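Local atomic coordinates of 2-oxoglutarate-dependent dioxygenase DAO (Oryza sativa subsp. indica, PDB entry 6KUN), a protein that probably catalyses the iron- and 2-oxoglutarate-dependent oxidation of the auxin indole-3-acetic acid to inactive 2-oxoindole-3-acetic acid. Residues Pro84-Ala96 with Gln147-Tyr160. Sequence-based numbering, arbitrary orientation.
Sequences PLYEAFGLCDAAA and QDWPCQFRMNRYNY. With AKG (2-oxoglutaric acid), chain G; IAC (1H-indol-3-ylacetic acid), chain H.
Glu87 OE1 is held by three N-H groups, two from Arg157 of the neighbouring strand and one from Asn159 just beyond its end. Arg157 reaches it side-on, NE at 3.0 Å and NH2 at 2.9 Å from OE1, both from above the carboxylate plane, while Asn159 ND2 comes at 2.8 Å on the anti side of OE1, somewhat out of plane. With CG between backbone N and carbonyl carbon (chi1 73°), Glu87 runs alongside Arg157; OE2 turns to Tyr76 and Lys64. Both residues belong to the antiparallel pairing of strands 86-92 and 151-158 in the jelly-roll fold. Asp93 OD1 takes Cys151 N and Ala95 N from opposite carboxylate faces, the latter closing an Asx turn. On the face bearing Tyr86, its hydroxyl donates to Asn156 OD1 (2.7 Å), and Tyr86 CD1 lies 3.4 Å from Tyr158 CE2, over that ring. Tyr158 OH gives a very short bond, 2.5 Å, to 2-oxoglutarate O4; Asn156 ND2, also bonded to Ser244, lies 2.8 Å from O4. Arg154 turns its guanidinium edge to indole-3-acetate. This is consistent with a second-shell role for Tyr86, positioning Asn156 and Tyr158; opposite, the part-ionic, part-amide grip on Glu87 supplements the backbone bonds.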
loop_
_atom_site.group_PDB
_atom_site.type_symbol
_atom_site.label_atom_id
_atom_site.label_comp_id
_atom_site.label_asym_id
_atom_site.label_seq_id
_atom_site.Cartn_x
_atom_site.Cartn_y
_atom_site.Cartn_z
ATOM N N PRO B 84 4.366 12.037 -23.465
ATOM C CA PRO B 84 4.418 10.766 -24.197
ATOM C C PRO B 84 3.933 9.591 -23.351
ATOM O O PRO B 84 3.012 8.882 -23.754
ATOM C CB PRO B 84 5.905 10.613 -24.519
ATOM C CG PRO B 84 6.605 11.357 -23.435
ATOM C CD PRO B 84 5.703 12.499 -23.056
ATOM N N LEU B 85 4.554 9.394 -22.193
ATOM C CA LEU B 85 4.191 8.337 -21.326
ATOM C C LEU B 85 3.259 8.836 -20.184
ATOM O O LEU B 85 2.872 8.084 -19.334
ATOM C CB LEU B 85 5.428 7.678 -20.766
ATOM C CG LEU B 85 6.493 6.961 -21.605
ATOM C CD1 LEU B 85 7.459 6.241 -20.698
ATOM C CD2 LEU B 85 5.931 6.023 -22.638
ATOM N N TYR B 86 2.917 10.114 -20.208
ATOM C CA TYR B 86 2.201 10.791 -19.134
ATOM C C TYR B 86 0.750 11.024 -19.519
ATOM O O TYR B 86 0.465 11.454 -20.637
ATOM C CB TYR B 86 2.887 12.117 -18.809
ATOM C CG TYR B 86 2.164 12.989 -17.804
ATOM C CD1 TYR B 86 2.053 12.603 -16.472
ATOM C CD2 TYR B 86 1.607 14.198 -18.175
ATOM C CE1 TYR B 86 1.405 13.390 -15.551
ATOM C CE2 TYR B 86 0.953 15.003 -17.247
ATOM C CZ TYR B 86 0.859 14.585 -15.935
ATOM O OH TYR B 86 0.226 15.345 -14.986
ATOM N N GLU B 87 -0.160 10.694 -18.605
ATOM C CA GLU B 87 -1.572 11.035 -18.732
ATOM C C GLU B 87 -2.071 11.441 -17.352
ATOM O O GLU B 87 -1.461 11.116 -16.332
ATOM C CB GLU B 87 -2.396 9.889 -19.330
ATOM C CG GLU B 87 -2.638 8.709 -18.417
ATOM C CD GLU B 87 -3.229 7.511 -19.165
ATOM O OE1 GLU B 87 -2.528 6.477 -19.265
ATOM O OE2 GLU B 87 -4.391 7.593 -19.662
ATOM N N ALA B 88 -3.173 12.171 -17.327
ATOM C CA ALA B 88 -3.583 12.738 -16.061
ATOM C C ALA B 88 -5.025 13.199 -16.113
ATOM O O ALA B 88 -5.629 13.324 -17.181
ATOM C CB ALA B 88 -2.681 13.917 -15.671
ATOM N N PHE B 89 -5.564 13.424 -14.911
ATOM C CA PHE B 89 -6.839 14.090 -14.680
ATOM C C PHE B 89 -6.539 15.279 -13.795
ATOM O O PHE B 89 -5.927 15.104 -12.725
ATOM C CB PHE B 89 -7.855 13.185 -13.948
ATOM C CG PHE B 89 -8.328 12.007 -14.740
ATOM C CD1 PHE B 89 -7.575 10.846 -14.815
ATOM C CD2 PHE B 89 -9.589 12.031 -15.335
ATOM C CE1 PHE B 89 -8.044 9.728 -15.506
ATOM C CE2 PHE B 89 -10.071 10.930 -16.032
ATOM C CZ PHE B 89 -9.313 9.780 -16.119
ATOM N N GLY B 90 -6.932 16.466 -14.227
ATOM C CA GLY B 90 -6.720 17.681 -13.467
ATOM C C GLY B 90 -8.013 18.414 -13.188
ATOM O O GLY B 90 -8.940 18.406 -14.014
ATOM N N LEU B 91 -8.045 19.085 -12.048
ATOM C CA LEU B 91 -9.211 19.795 -11.543
ATOM C C LEU B 91 -8.761 21.143 -11.015
ATOM O O LEU B 91 -8.023 21.215 -10.037
ATOM C CB LEU B 91 -9.897 19.001 -10.450
ATOM C CG LEU B 91 -11.225 19.509 -9.892
ATOM C CD1 LEU B 91 -11.524 18.639 -8.640
ATOM C CD2 LEU B 91 -11.322 20.943 -9.544
ATOM N N CYS B 92 -9.214 22.189 -11.668
ATOM C CA CYS B 92 -9.117 23.595 -11.254
ATOM C C CYS B 92 -10.525 24.185 -11.336
ATOM O O CYS B 92 -11.197 23.996 -12.360
ATOM C CB CYS B 92 -8.174 24.351 -12.191
ATOM S SG CYS B 92 -7.577 25.892 -11.524
ATOM N N ASP B 93 -11.009 24.857 -10.281
ATOM C CA ASP B 93 -10.313 25.256 -9.047
ATOM C C ASP B 93 -10.683 24.320 -7.891
ATOM O O ASP B 93 -11.807 24.289 -7.450
ATOM C CB ASP B 93 -10.696 26.735 -8.715
ATOM C CG ASP B 93 -10.072 27.250 -7.426
ATOM O OD1 ASP B 93 -9.341 26.511 -6.737
ATOM O OD2 ASP B 93 -10.298 28.434 -7.089
ATOM N N ALA B 94 -9.705 23.535 -7.409
ATOM C CA ALA B 94 -9.989 22.513 -6.421
ATOM C C ALA B 94 -10.254 23.074 -5.036
ATOM O O ALA B 94 -10.599 22.307 -4.142
ATOM C CB ALA B 94 -8.843 21.506 -6.360
ATOM N N ALA B 95 -10.082 24.382 -4.827
ATOM C CA ALA B 95 -10.480 25.017 -3.584
ATOM C C ALA B 95 -11.887 25.558 -3.659
ATOM O O ALA B 95 -12.418 26.021 -2.637
ATOM C CB ALA B 95 -9.521 26.146 -3.212
ATOM N N ALA B 96 -12.505 25.489 -4.843
ATOM C CA ALA B 96 -13.849 26.002 -5.092
ATOM C C ALA B 96 -14.856 24.869 -5.035
ATOM O O ALA B 96 -14.857 23.993 -5.932
ATOM C CB ALA B 96 -13.889 26.692 -6.461
ATOM N N GLN B 147 -7.560 29.485 2.952
ATOM C CA GLN B 147 -8.729 28.686 2.591
ATOM C C GLN B 147 -9.226 28.952 1.167
ATOM O O GLN B 147 -9.743 28.036 0.515
ATOM C CB GLN B 147 -9.843 28.954 3.609
ATOM C CG GLN B 147 -11.103 28.158 3.381
ATOM C CD GLN B 147 -10.875 26.661 3.467
ATOM O OE1 GLN B 147 -9.952 26.193 4.127
ATOM N NE2 GLN B 147 -11.725 25.900 2.784
ATOM N N ASP B 148 -9.081 30.173 0.648
ATOM C CA ASP B 148 -9.718 30.472 -0.631
ATOM C C ASP B 148 -8.716 30.681 -1.761
ATOM O O ASP B 148 -9.092 31.082 -2.873
ATOM C CB ASP B 148 -10.627 31.694 -0.492
ATOM C CG ASP B 148 -9.864 32.989 -0.528
ATOM O OD1 ASP B 148 -8.787 33.080 0.083
ATOM O OD2 ASP B 148 -10.360 33.929 -1.186
ATOM N N TRP B 149 -7.434 30.434 -1.506
ATOM C CA TRP B 149 -6.458 30.474 -2.576
ATOM C C TRP B 149 -6.814 29.411 -3.625
ATOM O O TRP B 149 -7.016 28.244 -3.269
ATOM C CB TRP B 149 -5.057 30.211 -2.027
ATOM C CG TRP B 149 -4.419 31.328 -1.256
ATOM C CD1 TRP B 149 -5.029 32.255 -0.462
ATOM C CD2 TRP B 149 -3.005 31.587 -1.181
ATOM N NE1 TRP B 149 -4.075 33.102 0.087
ATOM C CE2 TRP B 149 -2.831 32.726 -0.366
ATOM C CE3 TRP B 149 -1.881 31.013 -1.786
ATOM C CZ2 TRP B 149 -1.584 33.253 -0.093
ATOM C CZ3 TRP B 149 -0.638 31.565 -1.520
ATOM C CH2 TRP B 149 -0.503 32.654 -0.680
ATOM N N PRO B 150 -6.819 29.755 -4.910
ATOM C CA PRO B 150 -6.991 28.731 -5.945
ATOM C C PRO B 150 -6.007 27.577 -5.821
ATOM O O PRO B 150 -4.831 27.753 -5.466
ATOM C CB PRO B 150 -6.796 29.516 -7.244
ATOM C CG PRO B 150 -7.373 30.870 -6.909
ATOM C CD PRO B 150 -6.828 31.112 -5.493
ATOM N N CYS B 151 -6.507 26.378 -6.152
ATOM C CA CYS B 151 -5.740 25.136 -6.081
ATOM C C CYS B 151 -5.971 24.327 -7.341
ATOM O O CYS B 151 -7.027 24.414 -7.977
ATOM C CB CYS B 151 -6.130 24.263 -4.874
ATOM S SG CYS B 151 -5.636 24.903 -3.244
ATOM N N GLN B 152 -4.968 23.531 -7.705
ATOM C CA GLN B 152 -5.121 22.503 -8.736
ATOM C C GLN B 152 -4.902 21.111 -8.132
ATOM O O GLN B 152 -3.936 20.883 -7.396
ATOM C CB GLN B 152 -4.161 22.758 -9.906
ATOM C CG GLN B 152 -4.085 21.576 -10.916
ATOM C CD GLN B 152 -4.580 21.901 -12.316
ATOM O OE1 GLN B 152 -4.996 23.028 -12.601
ATOM N NE2 GLN B 152 -4.542 20.912 -13.199
ATOM N N PHE B 153 -5.830 20.213 -8.411
ATOM C CA PHE B 153 -5.778 18.826 -7.970
ATOM C C PHE B 153 -5.435 18.012 -9.197
ATOM O O PHE B 153 -6.062 18.198 -10.244
ATOM C CB PHE B 153 -7.115 18.387 -7.373
ATOM C CG PHE B 153 -7.139 16.936 -6.909
ATOM C CD1 PHE B 153 -6.400 16.532 -5.813
ATOM C CD2 PHE B 153 -7.931 16.005 -7.548
ATOM C CE1 PHE B 153 -6.435 15.212 -5.379
ATOM C CE2 PHE B 153 -7.965 14.700 -7.110
ATOM C CZ PHE B 153 -7.233 14.301 -6.045
ATOM N N ARG B 154 -4.424 17.161 -9.101
ATOM C CA ARG B 154 -4.018 16.352 -10.255
ATOM C C ARG B 154 -3.850 14.885 -9.862
ATOM O O ARG B 154 -3.321 14.555 -8.793
ATOM C CB ARG B 154 -2.731 16.867 -10.847
ATOM C CG ARG B 154 -2.616 16.839 -12.328
ATOM C CD ARG B 154 -1.201 17.284 -12.746
ATOM N NE ARG B 154 -1.070 18.725 -12.972
ATOM C CZ ARG B 154 0.097 19.360 -13.085
ATOM N NH1 ARG B 154 1.236 18.686 -12.973
ATOM N NH2 ARG B 154 0.127 20.668 -13.295
ATOM N N MET B 155 -4.350 14.013 -10.718
ATOM C CA MET B 155 -4.126 12.572 -10.648
ATOM C C MET B 155 -3.288 12.230 -11.863
ATOM O O MET B 155 -3.640 12.638 -12.985
ATOM C CB MET B 155 -5.448 11.804 -10.621
ATOM C CG MET B 155 -6.252 12.045 -9.346
ATOM S SD MET B 155 -7.965 11.404 -9.410
ATOM C CE MET B 155 -8.717 12.397 -10.727
ATOM N N ASN B 156 -2.163 11.552 -11.634
ATOM C CA ASN B 156 -1.180 11.354 -12.695
ATOM C C ASN B 156 -0.890 9.861 -12.897
ATOM O O ASN B 156 -0.848 9.081 -11.941
ATOM C CB ASN B 156 0.184 12.037 -12.404
ATOM C CG ASN B 156 0.055 13.474 -11.893
ATOM O OD1 ASN B 156 -0.393 14.363 -12.601
ATOM N ND2 ASN B 156 0.490 13.698 -10.654
ATOM N N ARG B 157 -0.586 9.493 -14.137
ATOM C CA ARG B 157 -0.047 8.171 -14.435
ATOM C C ARG B 157 1.072 8.294 -15.454
ATOM O O ARG B 157 0.897 8.909 -16.510
ATOM C CB ARG B 157 -1.128 7.236 -14.965
ATOM C CG ARG B 157 -0.685 5.822 -15.113
ATOM C CD ARG B 157 -1.857 4.907 -15.369
ATOM N NE ARG B 157 -2.206 4.813 -16.773
ATOM C CZ ARG B 157 -2.786 3.741 -17.326
ATOM N NH1 ARG B 157 -3.064 2.689 -16.580
ATOM N NH2 ARG B 157 -3.076 3.731 -18.614
ATOM N N TYR B 158 2.224 7.720 -15.125
ATOM C CA TYR B 158 3.368 7.631 -16.043
ATOM C C TYR B 158 3.457 6.178 -16.494
ATOM O O TYR B 158 3.637 5.273 -15.675
ATOM C CB TYR B 158 4.669 8.120 -15.384
ATOM C CG TYR B 158 4.552 9.522 -14.790
ATOM C CD1 TYR B 158 3.880 9.730 -13.591
ATOM C CD2 TYR B 158 5.091 10.630 -15.431
ATOM C CE1 TYR B 158 3.747 10.991 -13.049
ATOM C CE2 TYR B 158 4.961 11.898 -14.901
ATOM C CZ TYR B 158 4.291 12.070 -13.704
ATOM O OH TYR B 158 4.158 13.327 -13.153
ATOM N N ASN B 159 3.275 5.948 -17.784
ATOM C CA ASN B 159 3.172 4.592 -18.319
ATOM C C ASN B 159 4.550 4.063 -18.687
ATOM O O ASN B 159 4.950 3.989 -19.847
ATOM C CB ASN B 159 2.221 4.579 -19.503
ATOM C CG ASN B 159 0.809 4.842 -19.077
ATOM O OD1 ASN B 159 0.275 4.113 -18.243
ATOM N ND2 ASN B 159 0.214 5.908 -19.602
ATOM N N TYR B 160 5.270 3.670 -17.650
ATOM C CA TYR B 160 6.588 3.094 -17.795
ATOM C C TYR B 160 6.525 1.703 -18.405
ATOM O O TYR B 160 5.522 0.992 -18.284
ATOM C CB TYR B 160 7.263 3.010 -16.431
ATOM C CG TYR B 160 7.553 4.337 -15.764
ATOM C CD1 TYR B 160 7.758 5.492 -16.515
ATOM C CD2 TYR B 160 7.649 4.422 -14.381
ATOM C CE1 TYR B 160 8.052 6.681 -15.914
ATOM C CE2 TYR B 160 7.944 5.615 -13.762
ATOM C CZ TYR B 160 8.142 6.738 -14.535
ATOM O OH TYR B 160 8.438 7.912 -13.919
HETATM C C1 AKG G . 5.374 17.539 -9.470
HETATM O O1 AKG G . 4.926 17.171 -8.363
HETATM O O2 AKG G . 5.165 18.686 -9.921
HETATM C C2 AKG G . 6.167 16.602 -10.260
HETATM O O5 AKG G . 7.314 16.877 -10.570
HETATM C C3 AKG G . 5.558 15.288 -10.692
HETATM C C4 AKG G . 4.749 14.702 -9.543
HETATM C C5 AKG G . 4.162 13.376 -9.966
HETATM O O3 AKG G . 4.571 12.336 -9.404
HETATM O O4 AKG G . 3.290 13.369 -10.861
HETATM C C IAC H . 4.300 26.284 -15.324
HETATM C C1 IAC H . 3.288 25.634 -15.948
HETATM C C2 IAC H . 3.535 24.864 -17.113
HETATM C C3 IAC H . 4.812 24.771 -17.610
HETATM C C4 IAC H . 5.844 25.426 -16.963
HETATM C C5 IAC H . 5.576 26.185 -15.852
HETATM C C7 IAC H . 2.161 25.887 -15.265
HETATM C C8 IAC H . 2.456 26.711 -14.194
HETATM C C17 IAC H . 0.706 25.468 -15.459
HETATM C C18 IAC H . 0.414 24.080 -14.916
HETATM N N IAC H . 3.792 26.956 -14.237
HETATM O O2 IAC H . -0.408 23.357 -15.543
HETATM O O3 IAC H . 0.959 23.676 -13.853
HETATM O O HOH W 1 -11.066 29.751 -4.802
HETATM O O HOH W 2 -12.588 27.260 -0.216
#